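Local coordinates for GRAS family transcription factor containing protein, expressed (PDB 5HYZ) that probably acts as a transcription factor in plant development and abiotic stress resistance, its GRAS domain binding DNA, at residues Gly37-Asp49 / Phe255-Glu267. Residues are numbered along the deposited sequence; the frame is centred on the assembly and turned at random.
Sequences GDPSERLAFYFAD and FANALSYYRSLFE
Leu43, Phe47 and Phe266 interlock as knobs into holes where helix 39-57 packs on helix 251-272, two members of the helix bundle that accompanies the Rossmann-like part of this GRAS domain. The segments run in broadly opposed directions, 133° between them, and their axes come within 9.2 Å at the closest point. Phe47 enters among Phe255, Ala258, Leu259 and Tyr262. Leu259 CD1 sits over one face of the Phe47 ring, almost above the centre, a CH-pi contact 3.6 Å from the centroid, while Tyr262 CB lies at the ring's edge. The same ring turns an edge to the face of Phe255 in a T-shaped pair, planes at 77°, with Phe47 CD2 3.8 Å from Phe255 CZ.

One turn back, Leu43 has its CG anti to the backbone N (chi1 -178°), which swings the two methyls toward the facing helix. Leu43 CD1 reaches Tyr262 CB at 3.5 Å and also lies over one face of Phe266, offset toward the rim; Leu43 CD2 meets Leu259 CD1 and Arg263 CB. Phe266 answers from the other helix, its ring edge against Arg42 CB and Tyr46 CD2 and its CB beside Pro39 CB.

Helix 3-16, through Leu8, touches both Phe47 and Phe255, and helix 278-296 supplies Ile292 to Phe47 and Val296 to Phe255. Beyond the apolar layer, Arg42 leads its guanidinium away to a salt bridge with Glu284. Asp38 and Glu41 close a capping box at the helix start: Glu41 N donates to Asp38 OD1 at 2.9 Å, and Asp38 N returns a bond to Glu41 OE1 at 2.7 Å.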
loop_
_atom_site.group_PDB
_atom_site.type_symbol
_atom_site.label_atom_id
_atom_site.label_comp_id
_atom_site.label_asym_id
_atom_site.label_seq_id
_atom_site.Cartn_x
_atom_site.Cartn_y
_atom_site.Cartn_z
ATOM N N GLY A 37 10.916 -11.550 -23.254
ATOM C CA GLY A 37 10.886 -12.910 -22.740
ATOM C C GLY A 37 10.879 -13.005 -21.215
ATOM O O GLY A 37 10.294 -12.154 -20.564
ATOM N N ASP A 38 11.531 -14.013 -20.651
ATOM C CA ASP A 38 11.517 -14.174 -19.200
ATOM C C ASP A 38 12.598 -13.249 -18.605
ATOM O O ASP A 38 13.377 -12.657 -19.358
ATOM C CB ASP A 38 11.685 -15.656 -18.815
ATOM C CG ASP A 38 13.077 -16.190 -19.035
ATOM O OD1 ASP A 38 14.029 -15.415 -19.246
ATOM O OD2 ASP A 38 13.229 -17.429 -19.003
ATOM N N PRO A 39 12.634 -13.097 -17.268
ATOM C CA PRO A 39 13.610 -12.162 -16.683
ATOM C C PRO A 39 15.063 -12.375 -17.121
ATOM O O PRO A 39 15.751 -11.376 -17.392
ATOM C CB PRO A 39 13.470 -12.410 -15.166
ATOM C CG PRO A 39 12.070 -12.806 -14.996
ATOM C CD PRO A 39 11.711 -13.630 -16.243
ATOM N N SER A 40 15.537 -13.609 -17.205
ATOM C CA SER A 40 16.930 -13.810 -17.569
ATOM C C SER A 40 17.182 -13.394 -19.041
ATOM O O SER A 40 18.247 -12.855 -19.359
ATOM C CB SER A 40 17.341 -15.257 -17.318
ATOM O OG SER A 40 16.657 -16.098 -18.217
ATOM N N GLU A 41 16.191 -13.626 -19.913
ATOM C CA GLU A 41 16.267 -13.185 -21.320
ATOM C C GLU A 41 16.271 -11.672 -21.465
ATOM O O GLU A 41 17.020 -11.121 -22.283
ATOM C CB GLU A 41 15.108 -13.779 -22.152
ATOM C CG GLU A 41 15.205 -15.317 -22.245
ATOM C CD GLU A 41 13.942 -15.968 -22.811
ATOM O OE1 GLU A 41 12.832 -15.434 -22.610
ATOM O OE2 GLU A 41 14.078 -17.011 -23.470
ATOM N N ARG A 42 15.436 -10.983 -20.687
ATOM C CA ARG A 42 15.408 -9.531 -20.736
ATOM C C ARG A 42 16.707 -8.937 -20.196
ATOM O O ARG A 42 17.287 -7.999 -20.754
ATOM C CB ARG A 42 14.188 -9.019 -19.955
ATOM C CG ARG A 42 12.922 -9.508 -20.642
ATOM C CD ARG A 42 11.684 -9.692 -19.830
ATOM N NE ARG A 42 10.878 -8.513 -19.831
ATOM C CZ ARG A 42 9.606 -8.398 -20.212
ATOM N NH1 ARG A 42 8.878 -9.393 -20.699
ATOM N NH2 ARG A 42 9.081 -7.197 -20.133
ATOM N N LEU A 43 17.148 -9.504 -19.075
ATOM C CA LEU A 43 18.396 -9.082 -18.451
ATOM C C LEU A 43 19.582 -9.205 -19.434
ATOM O O LEU A 43 20.367 -8.275 -19.624
ATOM C CB LEU A 43 18.622 -9.918 -17.168
ATOM C CG LEU A 43 19.869 -9.555 -16.361
ATOM C CD1 LEU A 43 19.618 -8.290 -15.567
ATOM C CD2 LEU A 43 20.208 -10.678 -15.420
ATOM N N ALA A 44 19.706 -10.362 -20.058
ATOM C CA ALA A 44 20.760 -10.546 -21.053
ATOM C C ALA A 44 20.619 -9.575 -22.220
ATOM O O ALA A 44 21.613 -9.100 -22.756
ATOM C CB ALA A 44 20.750 -11.989 -21.570
ATOM N N PHE A 45 19.386 -9.265 -22.603
ATOM C CA PHE A 45 19.214 -8.272 -23.660
ATOM C C PHE A 45 19.895 -6.940 -23.336
ATOM O O PHE A 45 20.691 -6.413 -24.143
ATOM C CB PHE A 45 17.709 -8.073 -23.946
ATOM C CG PHE A 45 17.424 -6.976 -24.946
ATOM C CD1 PHE A 45 17.343 -7.269 -26.303
ATOM C CD2 PHE A 45 17.249 -5.671 -24.536
ATOM C CE1 PHE A 45 17.098 -6.263 -27.238
ATOM C CE2 PHE A 45 16.995 -4.633 -25.465
ATOM C CZ PHE A 45 16.918 -4.944 -26.833
ATOM N N TYR A 46 19.610 -6.387 -22.144
ATOM C CA TYR A 46 20.180 -5.075 -21.849
ATOM C C TYR A 46 21.678 -5.158 -21.578
ATOM O O TYR A 46 22.437 -4.260 -21.955
ATOM C CB TYR A 46 19.453 -4.437 -20.664
ATOM C CG TYR A 46 18.015 -4.179 -21.054
ATOM C CD1 TYR A 46 17.698 -3.125 -21.924
ATOM C CD2 TYR A 46 16.984 -4.994 -20.592
ATOM C CE1 TYR A 46 16.386 -2.885 -22.309
ATOM C CE2 TYR A 46 15.681 -4.760 -20.980
ATOM C CZ TYR A 46 15.400 -3.716 -21.851
ATOM O OH TYR A 46 14.095 -3.511 -22.230
ATOM N N PHE A 47 22.115 -6.236 -20.919
ATOM C CA PHE A 47 23.568 -6.371 -20.692
ATOM C C PHE A 47 24.370 -6.629 -21.960
ATOM O O PHE A 47 25.460 -6.130 -22.107
ATOM C CB PHE A 47 23.833 -7.485 -19.677
ATOM C CG PHE A 47 23.837 -6.988 -18.268
ATOM C CD1 PHE A 47 22.634 -6.721 -17.604
ATOM C CD2 PHE A 47 25.028 -6.767 -17.610
ATOM C CE1 PHE A 47 22.641 -6.262 -16.274
ATOM C CE2 PHE A 47 25.045 -6.258 -16.304
ATOM C CZ PHE A 47 23.834 -6.023 -15.633
ATOM N N ALA A 48 23.838 -7.416 -22.868
ATOM C CA ALA A 48 24.549 -7.702 -24.112
ATOM C C ALA A 48 24.616 -6.476 -24.960
ATOM O O ALA A 48 25.592 -6.238 -25.651
ATOM C CB ALA A 48 23.852 -8.839 -24.864
ATOM N N ASP A 49 23.566 -5.660 -24.902
ATOM C CA ASP A 49 23.606 -4.371 -25.587
ATOM C C ASP A 49 24.704 -3.464 -25.043
ATOM O O ASP A 49 25.460 -2.813 -25.799
ATOM C CB ASP A 49 22.240 -3.698 -25.468
ATOM C CG ASP A 49 22.101 -2.478 -26.370
ATOM O OD1 ASP A 49 21.705 -2.659 -27.537
ATOM O OD2 ASP A 49 22.403 -1.352 -25.920
ATOM N N PHE A 255 30.751 -5.859 -13.773
ATOM C CA PHE A 255 29.787 -6.597 -14.607
ATOM C C PHE A 255 29.126 -7.723 -13.863
ATOM O O PHE A 255 27.895 -7.881 -13.916
ATOM C CB PHE A 255 30.520 -7.077 -15.896
ATOM C CG PHE A 255 29.607 -7.670 -16.940
ATOM C CD1 PHE A 255 29.075 -8.952 -16.756
ATOM C CD2 PHE A 255 29.340 -6.974 -18.112
ATOM C CE1 PHE A 255 28.267 -9.517 -17.714
ATOM C CE2 PHE A 255 28.525 -7.531 -19.098
ATOM C CZ PHE A 255 27.991 -8.816 -18.891
ATOM N N ALA A 256 29.907 -8.535 -13.140
ATOM C CA ALA A 256 29.296 -9.590 -12.352
ATOM C C ALA A 256 28.336 -9.090 -11.222
ATOM O O ALA A 256 27.261 -9.646 -11.010
ATOM C CB ALA A 256 30.396 -10.478 -11.731
ATOM N N ASN A 257 28.770 -8.038 -10.523
ATOM C CA ASN A 257 27.982 -7.459 -9.428
ATOM C C ASN A 257 26.639 -6.931 -9.974
ATOM O O ASN A 257 25.559 -7.158 -9.431
ATOM C CB ASN A 257 28.787 -6.313 -8.792
ATOM C CG ASN A 257 30.022 -6.801 -8.021
ATOM O OD1 ASN A 257 30.178 -7.993 -7.819
ATOM N ND2 ASN A 257 30.916 -5.881 -7.632
ATOM N N ALA A 258 26.750 -6.169 -11.056
ATOM C CA ALA A 258 25.580 -5.573 -11.697
ATOM C C ALA A 258 24.645 -6.653 -12.205
ATOM O O ALA A 258 23.437 -6.559 -12.029
ATOM C CB ALA A 258 26.016 -4.588 -12.857
ATOM N N LEU A 259 25.193 -7.689 -12.833
ATOM C CA LEU A 259 24.330 -8.740 -13.387
ATOM C C LEU A 259 23.534 -9.441 -12.300
ATOM O O LEU A 259 22.349 -9.681 -12.435
ATOM C CB LEU A 259 25.147 -9.768 -14.179
ATOM C CG LEU A 259 24.280 -10.721 -15.003
ATOM C CD1 LEU A 259 23.605 -9.970 -16.164
ATOM C CD2 LEU A 259 25.165 -11.844 -15.504
ATOM N N SER A 260 24.185 -9.726 -11.177
ATOM C CA SER A 260 23.469 -10.380 -10.079
ATOM C C SER A 260 22.375 -9.477 -9.443
ATOM O O SER A 260 21.215 -9.883 -9.197
ATOM C CB SER A 260 24.485 -10.802 -9.013
ATOM O OG SER A 260 23.774 -11.128 -7.840
ATOM N N TYR A 261 22.757 -8.227 -9.203
ATOM C CA TYR A 261 21.821 -7.225 -8.684
ATOM C C TYR A 261 20.576 -7.027 -9.589
ATOM O O TYR A 261 19.392 -7.122 -9.167
ATOM C CB TYR A 261 22.594 -5.925 -8.502
ATOM C CG TYR A 261 21.765 -4.726 -8.131
ATOM C CD1 TYR A 261 21.222 -4.551 -6.838
ATOM C CD2 TYR A 261 21.550 -3.754 -9.053
ATOM C CE1 TYR A 261 20.446 -3.417 -6.565
ATOM C CE2 TYR A 261 20.815 -2.632 -8.762
ATOM C CZ TYR A 261 20.270 -2.479 -7.538
ATOM O OH TYR A 261 19.556 -1.302 -7.419
ATOM N N TYR A 262 20.830 -6.760 -10.870
ATOM C CA TYR A 262 19.711 -6.539 -11.779
ATOM C C TYR A 262 18.916 -7.830 -12.028
ATOM O O TYR A 262 17.723 -7.772 -12.297
ATOM C CB TYR A 262 20.222 -5.894 -13.096
ATOM C CG TYR A 262 20.392 -4.401 -12.885
ATOM C CD1 TYR A 262 19.277 -3.571 -12.763
ATOM C CD2 TYR A 262 21.665 -3.836 -12.710
ATOM C CE1 TYR A 262 19.428 -2.226 -12.485
ATOM C CE2 TYR A 262 21.818 -2.512 -12.475
ATOM C CZ TYR A 262 20.675 -1.706 -12.348
ATOM O OH TYR A 262 20.800 -0.377 -12.060
ATOM N N ARG A 263 19.549 -8.994 -11.917
ATOM C CA ARG A 263 18.769 -10.240 -12.024
ATOM C C ARG A 263 17.675 -10.271 -10.956
ATOM O O ARG A 263 16.505 -10.531 -11.254
ATOM C CB ARG A 263 19.663 -11.480 -11.872
ATOM C CG ARG A 263 18.897 -12.776 -12.191
ATOM C CD ARG A 263 19.598 -14.049 -11.746
ATOM N NE ARG A 263 19.641 -14.175 -10.290
ATOM C CZ ARG A 263 20.203 -15.193 -9.634
ATOM N NH1 ARG A 263 20.776 -16.210 -10.295
ATOM N NH2 ARG A 263 20.191 -15.195 -8.303
ATOM N N SER A 264 18.046 -9.937 -9.718
ATOM C CA SER A 264 17.011 -9.864 -8.660
ATOM C C SER A 264 15.929 -8.826 -8.964
ATOM O O SER A 264 14.722 -9.142 -8.839
ATOM C CB SER A 264 17.655 -9.568 -7.286
ATOM O OG SER A 264 18.681 -10.499 -7.050
ATOM N N LEU A 265 16.317 -7.600 -9.364
ATOM C CA LEU A 265 15.308 -6.591 -9.728
ATOM C C LEU A 265 14.349 -7.057 -10.851
ATOM O O LEU A 265 13.102 -6.870 -10.787
ATOM C CB LEU A 265 15.942 -5.273 -10.194
ATOM C CG LEU A 265 16.559 -4.427 -9.077
ATOM C CD1 LEU A 265 17.313 -3.266 -9.682
ATOM C CD2 LEU A 265 15.429 -3.948 -8.143
ATOM N N PHE A 266 14.938 -7.622 -11.910
ATOM C CA PHE A 266 14.127 -8.095 -13.055
ATOM C C PHE A 266 13.162 -9.183 -12.623
ATOM O O PHE A 266 12.002 -9.178 -13.068
ATOM C CB PHE A 266 15.031 -8.601 -14.210
ATOM C CG PHE A 266 15.491 -7.488 -15.134
ATOM C CD1 PHE A 266 16.281 -6.444 -14.656
ATOM C CD2 PHE A 266 15.140 -7.488 -16.482
ATOM C CE1 PHE A 266 16.695 -5.416 -15.493
ATOM C CE2 PHE A 266 15.550 -6.475 -17.331
ATOM C CZ PHE A 266 16.331 -5.444 -16.854
ATOM N N GLU A 267 13.631 -10.114 -11.789
ATOM C CA GLU A 267 12.757 -11.167 -11.274
ATOM C C GLU A 267 11.592 -10.606 -10.427
ATOM O O GLU A 267 10.431 -11.053 -10.553
ATOM C CB GLU A 267 13.537 -12.169 -10.464
ATOM C CG GLU A 267 14.394 -13.104 -11.284
ATOM C CD GLU A 267 15.260 -14.020 -10.426
ATOM O OE1 GLU A 267 14.915 -14.175 -9.219
ATOM O OE2 GLU A 267 16.284 -14.581 -10.940
#